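Local atomic coordinates of abietadiene synthase, chloroplastic (Abies grandis, PDB entry 3S9V), a protein that belongs to the terpene synthases, a largely helical family, and combines an N-terminal terpene synthase domain with a metal-binding domain. Residues N498-R503 with L537-D542; T505-S510 with V526-S531; K551-S556 with I574-F579; K607-A612 with A635-A640. All coordinates share one frame; numbering follows the deposited sequence.

Contact 1: residues N498-R503 with L537-D542; sequences NFTRER and LDDLYD
Thr500 and Asp539 lie where the two backbones come closest, 6.3 Å between their CA atoms, as loop 498-503 passes the C-terminal turns of helix 521-541. Thr500 OG1 donates to Asp539 OD2 over 2.8 Å, meeting the carboxylate oxygen nearly along its C-O axis. A threonine suits the spot because its hydroxyl serves the acid while its methyl CG2 lies over one face of the Phe499 ring. On the opposite face sits Leu540 CD1, 4.1 Å from the ring centroid, in a CH-pi contact. Asp539 CB comes to the ring edge, 3.7 Å from Phe499 CD2. Phe499 CG stands between its own backbone N and carbonyl carbon (chi1 57°), which lays the ring beside Asp539 CB and Leu540. Arg503 NH2 comes within 4.2 Å of Asp539 OD2, too far for a salt bridge but probably near enough for attraction. Asp538, Asp539 and Asp542 match the DDxxD motif that binds metal in class I terpene synthases, so they probably do so here; the loop bonds to the second of these aspartates through Thr500. Phe499 touches Gln571 of helix 570-594, while Leu540 packs on Phe553 of helix 547-559 and Cys575 of helix 570-594.

Contact 2: residues T505-S510 with V526-S531; sequences TEIYFS and VYTKTS
Tyr527 O, on the helix that Ile507 packs against, is gripped twice by Ser531. Ser531 N reaches Tyr527 O over 2.9 Å, and Ser531 OG reaches Tyr527 O over 2.8 Å from the opposite face of the carbonyl plane. The serine thus spends its hydroxyl on its own helix and offers the neighbouring helix little more than CB. The setting is the all-helical terpene synthase fold, in which helices 504-514 and 521-541 cross at a steep angle, 131° between the N-to-C directions of their short segments. At 8.7 Å between the segment axes the helices leave modest room between them, and the small Ser510 and Ser531 and the compact Thr528 fit it. Ile507 contributes its CG2 methyl, which lies 3.7 Å from Ser531 CB and also meets Thr528 O and the Thr528 methyl. Ile507 CG2 meets the other helix because it, and not CG1, stands anti to the backbone N, with CG1 beside the N (chi1 -70°). Tyr508 and Tyr527 work differently: each sends its hydroxyl beyond the pair, Tyr508 OH to Glu481 on helix 461-491 and Tyr527 OH to Thr750 on helix 741-757. The aromatic rings therefore span the gaps to those helices, and the tyrosine ends find polar partners in a buried place. Thr528 OG1 is bonded to the carbonyl of Arg524, one turn back in its own helix. The same oxygen, Thr528 OG1, sits at the edge of the Tyr508 ring, 3.4 Å from Tyr508 CD1.

Contact 3: residues K551-S556 with I574-F579; sequences KLFTES and ICFVGF
Phe553 and Phe576 form the tight heart of this contact: the edge of Phe576 points at the face of Phe553 in a T-shaped pair, centroids 5.2 Å apart and planes at 87°. The axes of the two short helical segments are 11.1 Å apart and nearly parallel, at 15°, a wide gap that large aromatic side chains can bridge. Phe553 CG lies opposite its backbone N (chi1 -162°), carrying the ring across until CE2 is 3.6 Å from Phe576 CB. Phe579 joins obliquely to complete an aromatic cluster, and Cys575 SG adds a sulfur-aromatic contact, 3.8 Å from Phe553 CE2. The small Ser556 lays its CB over the face of Phe576, 3.7 Å from the centroid, and returns its OG to Leu552 O at 2.7 Å. By contrast, Lys551 is exposed, and Glu555, Ile574 and Val577 are partly so; all four stay clear of the opposing segment, and Glu555 forms a salt bridge with Arg559. The cluster continues beyond the pair, Phe579 meeting Trp606 and Phe533 edge to face. With the Ser556 hydroxyl satisfied within its own helix, the contact rests on aromatic and apolar packing.

Contact 4: residues K607-A612 with A635-A640; sequences KVQLEA and ASVSIA
Gln609, Val637 and Ala612 carry most of this contact between helix 599-621 and the end of helix 628-638. Gln609 is long enough to cross the gap: its chain leaves opposite the backbone N (chi1 -174°) and then bends at chi2, which brings the amide against the opposing backbone. There Gln609 NE2 donates to Val637 O over 3.1 Å, a bent bond with an N-H...O angle of 144° and the donor tilted out of the carbonyl plane. The other end of the amide, Gln609 OE1, is bonded to Thr643 OG1 and lies 3.4 Å from Ala640 CA, so both ends of the buried amide have a partner, which probably fixes its rotation. Val637 answers with its CG1 methyl, 3.7 Å from Ala612 CB and 4.1 Å from Val608 CG1. Ala612, having only a methyl, lets the backbones close in to 5.1 Å between its CA and that of Ser638, whose OG turns to Glu616. Near here the helix is interrupted, before helix 641-648 begins. Gln609 thus bridges the interruption, bonding to Val637 before it and Thr643 after it, an arrangement consistent with the interrupted helix G, the G1/2 break, of class I terpene synthases.

In the fold
Starting from the N-terminal side, loop 498-503 opens contact 1, which closes only at 537-542. Contact 2 falls wholly between those two ends, pairing helices 504-514 and 521-541, so it closes first, and both share helix 521-541. Contacts 3 and 4 then follow in series without crossing, tying helix 547-559 to 570-594 and helix 599-621 to 628-638. Helix 521-541 is the common partner: Leu537 packs on Phe553 and Cys575 of contact 3 and on Leu610, in the first segment of contact 4. Leu610 also touches Phe553, joining contacts 3 and 4 directly. Contact 2 stays apart from both, with nearest atoms about 7 Å away.

Contact 1: residues N498-R503 with L537-D542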
loop_
_atom_site.group_PDB
_atom_site.type_symbol
_atom_site.label_atom_id
_atom_site.label_comp_id
_atom_site.label_asym_id
_atom_site.label_seq_id
_atom_site.Cartn_x
_atom_site.Cartn_y
_atom_site.Cartn_z
ATOM N N ASN A 498 3.888 27.479 33.680
ATOM C CA ASN A 498 4.855 26.537 34.221
ATOM C C ASN A 498 4.257 25.169 34.510
ATOM O O ASN A 498 4.941 24.287 35.034
ATOM C CB ASN A 498 5.470 27.106 35.501
ATOM C CG ASN A 498 4.422 27.533 36.511
ATOM O OD1 ASN A 498 3.558 26.747 36.903
ATOM N ND2 ASN A 498 4.492 28.789 36.938
ATOM N N PHE A 499 2.984 24.986 34.175
ATOM C CA PHE A 499 2.319 23.709 34.418
ATOM C C PHE A 499 2.228 22.867 33.155
ATOM O O PHE A 499 1.664 21.770 33.171
ATOM C CB PHE A 499 0.914 23.930 34.972
ATOM C CG PHE A 499 0.041 24.764 34.087
ATOM C CD1 PHE A 499 0.059 26.151 34.180
ATOM C CD2 PHE A 499 -0.791 24.165 33.147
ATOM C CE1 PHE A 499 -0.741 26.931 33.351
ATOM C CE2 PHE A 499 -1.594 24.935 32.311
ATOM C CZ PHE A 499 -1.570 26.320 32.413
ATOM N N THR A 500 2.777 23.380 32.062
ATOM C CA THR A 500 2.753 22.653 30.801
ATOM C C THR A 500 4.018 22.891 29.980
ATOM O O THR A 500 4.499 24.023 29.866
ATOM C CB THR A 500 1.512 23.039 29.957
ATOM O OG1 THR A 500 1.455 22.207 28.791
ATOM C CG2 THR A 500 1.576 24.505 29.534
ATOM N N ARG A 501 4.550 21.808 29.420
ATOM C CA ARG A 501 5.760 21.854 28.606
ATOM C C ARG A 501 5.466 22.223 27.152
ATOM O O ARG A 501 4.666 21.566 26.483
ATOM C CB ARG A 501 6.471 20.499 28.651
ATOM C CG ARG A 501 5.538 19.316 28.460
ATOM C CD ARG A 501 6.250 18.157 27.792
ATOM N NE ARG A 501 6.737 18.534 26.469
ATOM C CZ ARG A 501 7.229 17.681 25.576
ATOM N NH1 ARG A 501 7.304 16.388 25.862
ATOM N NH2 ARG A 501 7.646 18.122 24.397
ATOM N N GLU A 502 6.122 23.279 26.676
ATOM C CA GLU A 502 5.961 23.759 25.307
ATOM C C GLU A 502 6.324 22.649 24.318
ATOM O O GLU A 502 7.276 21.898 24.548
ATOM C CB GLU A 502 6.859 24.983 25.088
ATOM C CG GLU A 502 6.800 25.587 23.693
ATOM C CD GLU A 502 7.663 24.857 22.680
ATOM O OE1 GLU A 502 7.579 25.201 21.482
ATOM O OE2 GLU A 502 8.429 23.950 23.076
ATOM N N ARG A 503 5.568 22.546 23.224
ATOM C CA ARG A 503 5.815 21.517 22.213
ATOM C C ARG A 503 5.048 21.739 20.908
ATOM O O ARG A 503 4.400 20.826 20.387
ATOM C CB ARG A 503 5.477 20.142 22.787
ATOM C CG ARG A 503 4.188 20.106 23.587
ATOM C CD ARG A 503 4.020 18.763 24.276
ATOM N NE ARG A 503 3.052 18.825 25.367
ATOM C CZ ARG A 503 2.873 17.859 26.262
ATOM N NH1 ARG A 503 3.596 16.749 26.198
ATOM N NH2 ARG A 503 1.981 18.010 27.231
ATOM N N LEU A 537 -4.982 23.056 28.790
ATOM C CA LEU A 537 -6.139 22.979 29.673
ATOM C C LEU A 537 -6.199 21.623 30.369
ATOM O O LEU A 537 -6.670 21.516 31.503
ATOM C CB LEU A 537 -7.427 23.244 28.888
ATOM C CG LEU A 537 -7.512 24.650 28.279
ATOM C CD1 LEU A 537 -8.876 24.866 27.638
ATOM C CD2 LEU A 537 -7.282 25.683 29.357
ATOM N N ASP A 538 -5.709 20.592 29.693
ATOM C CA ASP A 538 -5.695 19.260 30.278
ATOM C C ASP A 538 -4.805 19.297 31.519
ATOM O O ASP A 538 -5.156 18.738 32.559
ATOM C CB ASP A 538 -5.134 18.242 29.286
ATOM C CG ASP A 538 -5.327 16.818 29.747
ATOM O OD1 ASP A 538 -4.754 15.904 29.118
ATOM O OD2 ASP A 538 -6.059 16.609 30.737
ATOM N N ASP A 539 -3.650 19.952 31.403
ATOM C CA ASP A 539 -2.732 20.054 32.535
ATOM C C ASP A 539 -3.340 20.952 33.614
ATOM O O ASP A 539 -3.223 20.672 34.810
ATOM C CB ASP A 539 -1.373 20.625 32.101
ATOM C CG ASP A 539 -0.615 19.701 31.153
ATOM O OD1 ASP A 539 -0.711 18.461 31.307
ATOM O OD2 ASP A 539 0.097 20.219 30.262
ATOM N N LEU A 540 -3.991 22.028 33.184
ATOM C CA LEU A 540 -4.618 22.955 34.114
ATOM C C LEU A 540 -5.660 22.240 34.976
ATOM O O LEU A 540 -5.585 22.279 36.200
ATOM C CB LEU A 540 -5.285 24.102 33.352
ATOM C CG LEU A 540 -5.759 25.247 34.247
ATOM C CD1 LEU A 540 -4.532 25.918 34.883
ATOM C CD2 LEU A 540 -6.564 26.254 33.439
ATOM N N TYR A 541 -6.628 21.587 34.335
ATOM C CA TYR A 541 -7.672 20.871 35.062
ATOM C C TYR A 541 -7.143 19.670 35.827
ATOM O O TYR A 541 -7.781 19.204 36.759
ATOM C CB TYR A 541 -8.785 20.406 34.117
ATOM C CG TYR A 541 -9.757 21.495 33.741
ATOM C CD1 TYR A 541 -9.345 22.603 33.000
ATOM C CD2 TYR A 541 -11.080 21.448 34.172
ATOM C CE1 TYR A 541 -10.227 23.642 32.707
ATOM C CE2 TYR A 541 -11.971 22.483 33.883
ATOM C CZ TYR A 541 -11.536 23.578 33.156
ATOM O OH TYR A 541 -12.398 24.623 32.911
ATOM N N ASP A 542 -5.983 19.164 35.435
ATOM C CA ASP A 542 -5.414 18.008 36.119
ATOM C C ASP A 542 -4.303 18.439 37.074
ATOM O O ASP A 542 -3.616 17.601 37.656
ATOM C CB ASP A 542 -4.870 17.002 35.097
ATOM C CG ASP A 542 -4.332 15.740 35.747
ATOM O OD1 ASP A 542 -5.059 15.141 36.566
ATOM O OD2 ASP A 542 -3.187 15.346 35.439
#

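Contact 2: residues T505-S510 with V526-S531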
loop_
_atom_site.group_PDB
_atom_site.type_symbol
_atom_site.label_atom_id
_atom_site.label_comp_id
_atom_site.label_asym_id
_atom_site.label_seq_id
_atom_site.Cartn_x
_atom_site.Cartn_y
_atom_site.Cartn_z
ATOM N N THR A 505 6.155 22.130 17.856
ATOM C CA THR A 505 6.676 21.296 16.774
ATOM C C THR A 505 6.055 19.911 16.793
ATOM O O THR A 505 5.552 19.422 15.784
ATOM C CB THR A 505 8.202 21.122 16.885
ATOM O OG1 THR A 505 8.839 22.405 16.838
ATOM C CG2 THR A 505 8.720 20.258 15.751
ATOM N N GLU A 506 6.118 19.281 17.956
ATOM C CA GLU A 506 5.574 17.949 18.161
ATOM C C GLU A 506 4.086 17.930 17.807
ATOM O O GLU A 506 3.597 16.982 17.197
ATOM C CB GLU A 506 5.796 17.564 19.624
ATOM C CG GLU A 506 5.401 16.169 20.037
ATOM C CD GLU A 506 5.833 15.886 21.468
ATOM O OE1 GLU A 506 7.058 15.893 21.723
ATOM O OE2 GLU A 506 4.958 15.673 22.337
ATOM N N ILE A 507 3.381 18.993 18.175
ATOM C CA ILE A 507 1.952 19.107 17.903
ATOM C C ILE A 507 1.645 19.454 16.447
ATOM O O ILE A 507 0.650 18.985 15.887
ATOM C CB ILE A 507 1.302 20.168 18.813
ATOM C CG1 ILE A 507 1.274 19.659 20.254
ATOM C CG2 ILE A 507 -0.106 20.492 18.332
ATOM C CD1 ILE A 507 0.641 20.631 21.231
ATOM N N TYR A 508 2.491 20.273 15.834
ATOM C CA TYR A 508 2.284 20.669 14.446
ATOM C C TYR A 508 2.531 19.486 13.511
ATOM O O TYR A 508 1.981 19.418 12.411
ATOM C CB TYR A 508 3.216 21.821 14.068
ATOM C CG TYR A 508 3.104 22.196 12.613
ATOM C CD1 TYR A 508 1.938 22.770 12.113
ATOM C CD2 TYR A 508 4.136 21.914 11.717
ATOM C CE1 TYR A 508 1.793 23.050 10.760
ATOM C CE2 TYR A 508 4.004 22.185 10.361
ATOM C CZ TYR A 508 2.827 22.751 9.889
ATOM O OH TYR A 508 2.671 22.989 8.544
ATOM N N PHE A 509 3.365 18.556 13.960
ATOM C CA PHE A 509 3.682 17.372 13.177
ATOM C C PHE A 509 2.423 16.595 12.811
ATOM O O PHE A 509 2.272 16.135 11.680
ATOM C CB PHE A 509 4.614 16.450 13.966
ATOM C CG PHE A 509 4.560 15.010 13.523
ATOM C CD1 PHE A 509 5.114 14.618 12.310
ATOM C CD2 PHE A 509 3.925 14.053 14.305
ATOM C CE1 PHE A 509 5.036 13.295 11.886
ATOM C CE2 PHE A 509 3.841 12.719 13.886
ATOM C CZ PHE A 509 4.397 12.344 12.678
ATOM N N SER A 510 1.532 16.445 13.784
ATOM C CA SER A 510 0.303 15.697 13.590
ATOM C C SER A 510 -0.479 16.050 12.333
ATOM O O SER A 510 -0.523 15.263 11.392
ATOM C CB SER A 510 -0.592 15.829 14.824
ATOM O OG SER A 510 0.018 15.213 15.943
ATOM N N VAL A 526 -5.094 26.099 12.790
ATOM C CA VAL A 526 -6.141 25.993 13.790
ATOM C C VAL A 526 -6.123 24.643 14.503
ATOM O O VAL A 526 -6.467 24.556 15.670
ATOM C CB VAL A 526 -7.532 26.227 13.165
ATOM C CG1 VAL A 526 -8.607 26.124 14.237
ATOM C CG2 VAL A 526 -7.575 27.605 12.503
ATOM N N TYR A 527 -5.710 23.602 13.795
ATOM C CA TYR A 527 -5.636 22.262 14.369
ATOM C C TYR A 527 -4.548 22.285 15.442
ATOM O O TYR A 527 -4.731 21.795 16.557
ATOM C CB TYR A 527 -5.277 21.253 13.265
ATOM C CG TYR A 527 -5.343 19.802 13.668
ATOM C CD1 TYR A 527 -4.475 19.279 14.620
ATOM C CD2 TYR A 527 -6.277 18.945 13.086
ATOM C CE1 TYR A 527 -4.533 17.936 14.984
ATOM C CE2 TYR A 527 -6.343 17.609 13.438
ATOM C CZ TYR A 527 -5.467 17.107 14.389
ATOM O OH TYR A 527 -5.530 15.775 14.736
ATOM N N THR A 528 -3.415 22.876 15.087
ATOM C CA THR A 528 -2.281 22.977 15.986
ATOM C C THR A 528 -2.572 23.807 17.236
ATOM O O THR A 528 -2.245 23.391 18.352
ATOM C CB THR A 528 -1.081 23.580 15.251
ATOM O OG1 THR A 528 -0.742 22.739 14.139
ATOM C CG2 THR A 528 0.113 23.715 16.193
ATOM N N LYS A 529 -3.173 24.978 17.055
ATOM C CA LYS A 529 -3.492 25.835 18.190
ATOM C C LYS A 529 -4.517 25.176 19.099
ATOM O O LYS A 529 -4.368 25.176 20.321
ATOM C CB LYS A 529 -4.003 27.192 17.709
ATOM C CG LYS A 529 -2.881 28.090 17.193
ATOM C CD LYS A 529 -3.411 29.333 16.503
ATOM C CE LYS A 529 -2.260 30.167 15.949
ATOM N NZ LYS A 529 -2.739 31.322 15.136
ATOM N N THR A 530 -5.550 24.600 18.498
ATOM C CA THR A 530 -6.589 23.938 19.268
ATOM C C THR A 530 -6.043 22.734 20.034
ATOM O O THR A 530 -6.393 22.530 21.192
ATOM C CB THR A 530 -7.739 23.491 18.361
ATOM O OG1 THR A 530 -8.130 24.591 17.524
ATOM C CG2 THR A 530 -8.928 23.067 19.196
ATOM N N SER A 531 -5.180 21.943 19.397
ATOM C CA SER A 531 -4.588 20.782 20.061
ATOM C C SER A 531 -3.720 21.238 21.227
ATOM O O SER A 531 -3.778 20.670 22.317
ATOM C CB SER A 531 -3.724 19.975 19.090
ATOM O OG SER A 531 -4.497 19.454 18.029
#

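Contact 3: residues K551-S556 with I574-F579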
loop_
_atom_site.group_PDB
_atom_site.type_symbol
_atom_site.label_atom_id
_atom_site.label_comp_id
_atom_site.label_asym_id
_atom_site.label_seq_id
_atom_site.Cartn_x
_atom_site.Cartn_y
_atom_site.Cartn_z
ATOM N N LYS A 551 -13.698 26.216 38.119
ATOM C CA LYS A 551 -15.041 26.674 37.814
ATOM C C LYS A 551 -15.055 28.092 37.228
ATOM O O LYS A 551 -15.960 28.449 36.469
ATOM C CB LYS A 551 -15.910 26.624 39.065
ATOM C CG LYS A 551 -17.362 26.912 38.774
ATOM C CD LYS A 551 -18.183 27.064 40.035
ATOM C CE LYS A 551 -19.576 27.557 39.684
ATOM N NZ LYS A 551 -19.517 28.805 38.863
ATOM N N LEU A 552 -14.060 28.899 37.580
ATOM C CA LEU A 552 -13.983 30.253 37.050
ATOM C C LEU A 552 -13.649 30.167 35.567
ATOM O O LEU A 552 -14.193 30.917 34.758
ATOM C CB LEU A 552 -12.899 31.062 37.766
ATOM C CG LEU A 552 -13.033 31.265 39.276
ATOM C CD1 LEU A 552 -11.764 31.930 39.793
ATOM C CD2 LEU A 552 -14.258 32.111 39.595
ATOM N N PHE A 553 -12.756 29.247 35.209
ATOM C CA PHE A 553 -12.379 29.081 33.810
ATOM C C PHE A 553 -13.596 28.611 33.009
ATOM O O PHE A 553 -13.941 29.194 31.977
ATOM C CB PHE A 553 -11.231 28.070 33.682
ATOM C CG PHE A 553 -10.499 28.141 32.359
ATOM C CD1 PHE A 553 -11.033 27.555 31.210
ATOM C CD2 PHE A 553 -9.275 28.810 32.261
ATOM C CE1 PHE A 553 -10.361 27.635 29.988
ATOM C CE2 PHE A 553 -8.596 28.896 31.041
ATOM C CZ PHE A 553 -9.142 28.308 29.905
ATOM N N THR A 554 -14.252 27.565 33.496
ATOM C CA THR A 554 -15.429 27.026 32.820
ATOM C C THR A 554 -16.502 28.102 32.654
ATOM O O THR A 554 -17.117 28.227 31.584
ATOM C CB THR A 554 -16.018 25.829 33.604
ATOM O OG1 THR A 554 -15.002 24.836 33.778
ATOM C CG2 THR A 554 -17.179 25.210 32.852
ATOM N N GLU A 555 -16.718 28.879 33.715
ATOM C CA GLU A 555 -17.712 29.948 33.698
ATOM C C GLU A 555 -17.315 31.071 32.739
ATOM O O GLU A 555 -18.168 31.668 32.074
ATOM C CB GLU A 555 -17.892 30.526 35.104
ATOM C CG GLU A 555 -18.834 31.729 35.170
ATOM C CD GLU A 555 -20.298 31.338 35.081
ATOM O OE1 GLU A 555 -20.687 30.657 34.109
ATOM O OE2 GLU A 555 -21.064 31.718 35.991
ATOM N N SER A 556 -16.021 31.363 32.681
ATOM C CA SER A 556 -15.525 32.415 31.801
ATOM C C SER A 556 -15.848 32.051 30.361
ATOM O O SER A 556 -16.292 32.894 29.584
ATOM C CB SER A 556 -14.008 32.589 31.953
ATOM O OG SER A 556 -13.655 33.036 33.253
ATOM N N ILE A 574 -3.501 34.040 32.939
ATOM C CA ILE A 574 -2.712 34.100 31.722
ATOM C C ILE A 574 -3.268 33.086 30.724
ATOM O O ILE A 574 -3.553 33.419 29.569
ATOM C CB ILE A 574 -1.230 33.762 32.025
ATOM C CG1 ILE A 574 -0.599 34.881 32.857
ATOM C CG2 ILE A 574 -0.460 33.544 30.734
ATOM C CD1 ILE A 574 0.810 34.560 33.323
ATOM N N CYS A 575 -3.422 31.846 31.184
ATOM C CA CYS A 575 -3.933 30.785 30.337
ATOM C C CYS A 575 -5.230 31.202 29.656
ATOM O O CYS A 575 -5.357 31.085 28.441
ATOM C CB CYS A 575 -4.164 29.511 31.155
ATOM S SG CYS A 575 -4.998 28.209 30.229
ATOM N N PHE A 576 -6.187 31.699 30.433
ATOM C CA PHE A 576 -7.464 32.110 29.871
ATOM C C PHE A 576 -7.359 33.272 28.878
ATOM O O PHE A 576 -7.907 33.195 27.777
ATOM C CB PHE A 576 -8.459 32.495 30.969
ATOM C CG PHE A 576 -9.822 32.821 30.435
ATOM C CD1 PHE A 576 -10.635 31.818 29.924
ATOM C CD2 PHE A 576 -10.261 34.140 30.361
ATOM C CE1 PHE A 576 -11.863 32.119 29.337
ATOM C CE2 PHE A 576 -11.489 34.452 29.777
ATOM C CZ PHE A 576 -12.291 33.438 29.261
ATOM N N VAL A 577 -6.676 34.350 29.267
ATOM C CA VAL A 577 -6.530 35.501 28.380
ATOM C C VAL A 577 -6.041 35.007 27.024
ATOM O O VAL A 577 -6.579 35.395 25.986
ATOM C CB VAL A 577 -5.536 36.550 28.955
ATOM C CG1 VAL A 577 -5.292 37.656 27.941
ATOM C CG2 VAL A 577 -6.104 37.156 30.237
ATOM N N GLY A 578 -5.030 34.141 27.047
ATOM C CA GLY A 578 -4.505 33.579 25.815
ATOM C C GLY A 578 -5.587 32.789 25.092
ATOM O O GLY A 578 -5.769 32.931 23.885
ATOM N N PHE A 579 -6.315 31.963 25.838
ATOM C CA PHE A 579 -7.394 31.151 25.281
ATOM C C PHE A 579 -8.406 32.056 24.579
ATOM O O PHE A 579 -8.765 31.825 23.428
ATOM C CB PHE A 579 -8.083 30.365 26.407
ATOM C CG PHE A 579 -9.225 29.490 25.946
ATOM C CD1 PHE A 579 -8.986 28.256 25.358
ATOM C CD2 PHE A 579 -10.547 29.896 26.126
ATOM C CE1 PHE A 579 -10.042 27.436 24.960
ATOM C CE2 PHE A 579 -11.612 29.083 25.729
ATOM C CZ PHE A 579 -11.357 27.851 25.146
#

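Contact 4: residues K607-A612 with A635-A640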
loop_
_atom_site.group_PDB
_atom_site.type_symbol
_atom_site.label_atom_id
_atom_site.label_comp_id
_atom_site.label_asym_id
_atom_site.label_seq_id
_atom_site.Cartn_x
_atom_site.Cartn_y
_atom_site.Cartn_z
ATOM N N LYS A 607 -17.551 23.797 25.774
ATOM C CA LYS A 607 -18.413 23.551 26.928
ATOM C C LYS A 607 -18.347 22.077 27.309
ATOM O O LYS A 607 -18.088 21.739 28.458
ATOM C CB LYS A 607 -19.861 23.934 26.602
ATOM C CG LYS A 607 -20.888 23.488 27.644
ATOM C CD LYS A 607 -22.305 23.787 27.178
ATOM C CE LYS A 607 -23.353 23.176 28.103
ATOM N NZ LYS A 607 -23.230 23.676 29.502
ATOM N N VAL A 608 -18.566 21.201 26.333
ATOM C CA VAL A 608 -18.548 19.762 26.579
ATOM C C VAL A 608 -17.162 19.257 26.962
ATOM O O VAL A 608 -17.028 18.361 27.795
ATOM C CB VAL A 608 -19.070 18.988 25.341
ATOM C CG1 VAL A 608 -18.982 17.478 25.573
ATOM C CG2 VAL A 608 -20.522 19.393 25.064
ATOM N N GLN A 609 -16.131 19.844 26.362
ATOM C CA GLN A 609 -14.758 19.449 26.649
ATOM C C GLN A 609 -14.377 19.772 28.098
ATOM O O GLN A 609 -13.807 18.931 28.808
ATOM C CB GLN A 609 -13.791 20.168 25.712
ATOM C CG GLN A 609 -12.352 19.698 25.844
ATOM C CD GLN A 609 -12.212 18.235 25.477
ATOM O OE1 GLN A 609 -12.567 17.833 24.370
ATOM N NE2 GLN A 609 -11.699 17.428 26.402
ATOM N N LEU A 610 -14.688 20.991 28.532
ATOM C CA LEU A 610 -14.359 21.411 29.888
ATOM C C LEU A 610 -15.161 20.594 30.898
ATOM O O LEU A 610 -14.658 20.245 31.970
ATOM C CB LEU A 610 -14.618 22.911 30.060
ATOM C CG LEU A 610 -13.824 23.802 29.090
ATOM C CD1 LEU A 610 -14.056 25.249 29.434
ATOM C CD2 LEU A 610 -12.349 23.488 29.167
ATOM N N GLU A 611 -16.405 20.280 30.546
ATOM C CA GLU A 611 -17.237 19.472 31.417
ATOM C C GLU A 611 -16.586 18.102 31.587
ATOM O O GLU A 611 -16.582 17.555 32.685
ATOM C CB GLU A 611 -18.649 19.342 30.839
ATOM C CG GLU A 611 -19.625 20.339 31.443
ATOM C CD GLU A 611 -20.815 20.642 30.548
ATOM O OE1 GLU A 611 -21.372 19.702 29.937
ATOM O OE2 GLU A 611 -21.201 21.832 30.467
ATOM N N ALA A 612 -16.018 17.556 30.512
ATOM C CA ALA A 612 -15.355 16.258 30.616
ATOM C C ALA A 612 -14.122 16.370 31.532
ATOM O O ALA A 612 -13.866 15.484 32.348
ATOM C CB ALA A 612 -14.946 15.752 29.229
ATOM N N ALA A 635 -14.063 9.697 29.407
ATOM C CA ALA A 635 -12.680 9.690 28.943
ATOM C C ALA A 635 -12.551 9.746 27.415
ATOM O O ALA A 635 -11.564 10.265 26.887
ATOM C CB ALA A 635 -11.956 8.456 29.507
ATOM N N SER A 636 -13.548 9.225 26.709
ATOM C CA SER A 636 -13.542 9.243 25.248
ATOM C C SER A 636 -13.612 10.689 24.787
ATOM O O SER A 636 -13.211 11.015 23.669
ATOM C CB SER A 636 -14.753 8.485 24.681
ATOM O OG SER A 636 -14.703 7.116 25.028
ATOM N N VAL A 637 -14.144 11.544 25.655
ATOM C CA VAL A 637 -14.268 12.966 25.366
ATOM C C VAL A 637 -13.112 13.775 25.964
ATOM O O VAL A 637 -12.584 14.682 25.321
ATOM C CB VAL A 637 -15.607 13.526 25.905
ATOM C CG1 VAL A 637 -15.648 15.017 25.720
ATOM C CG2 VAL A 637 -16.774 12.875 25.172
ATOM N N SER A 638 -12.710 13.438 27.185
ATOM C CA SER A 638 -11.620 14.161 27.835
ATOM C C SER A 638 -10.318 14.056 27.045
ATOM O O SER A 638 -9.468 14.932 27.151
ATOM C CB SER A 638 -11.385 13.641 29.257
ATOM O OG SER A 638 -10.732 12.388 29.225
ATOM N N ILE A 639 -10.162 12.991 26.260
ATOM C CA ILE A 639 -8.951 12.813 25.463
ATOM C C ILE A 639 -8.814 13.972 24.461
ATOM O O ILE A 639 -7.761 14.180 23.872
ATOM C CB ILE A 639 -8.946 11.408 24.752
ATOM C CG1 ILE A 639 -7.551 11.106 24.207
ATOM C CG2 ILE A 639 -10.012 11.338 23.667
ATOM C CD1 ILE A 639 -6.464 11.067 25.287
ATOM N N ALA A 640 -9.907 14.712 24.285
ATOM C CA ALA A 640 -9.982 15.909 23.441
ATOM C C ALA A 640 -9.805 15.850 21.926
ATOM O O ALA A 640 -9.694 16.897 21.289
ATOM C CB ALA A 640 -9.051 16.980 24.009
#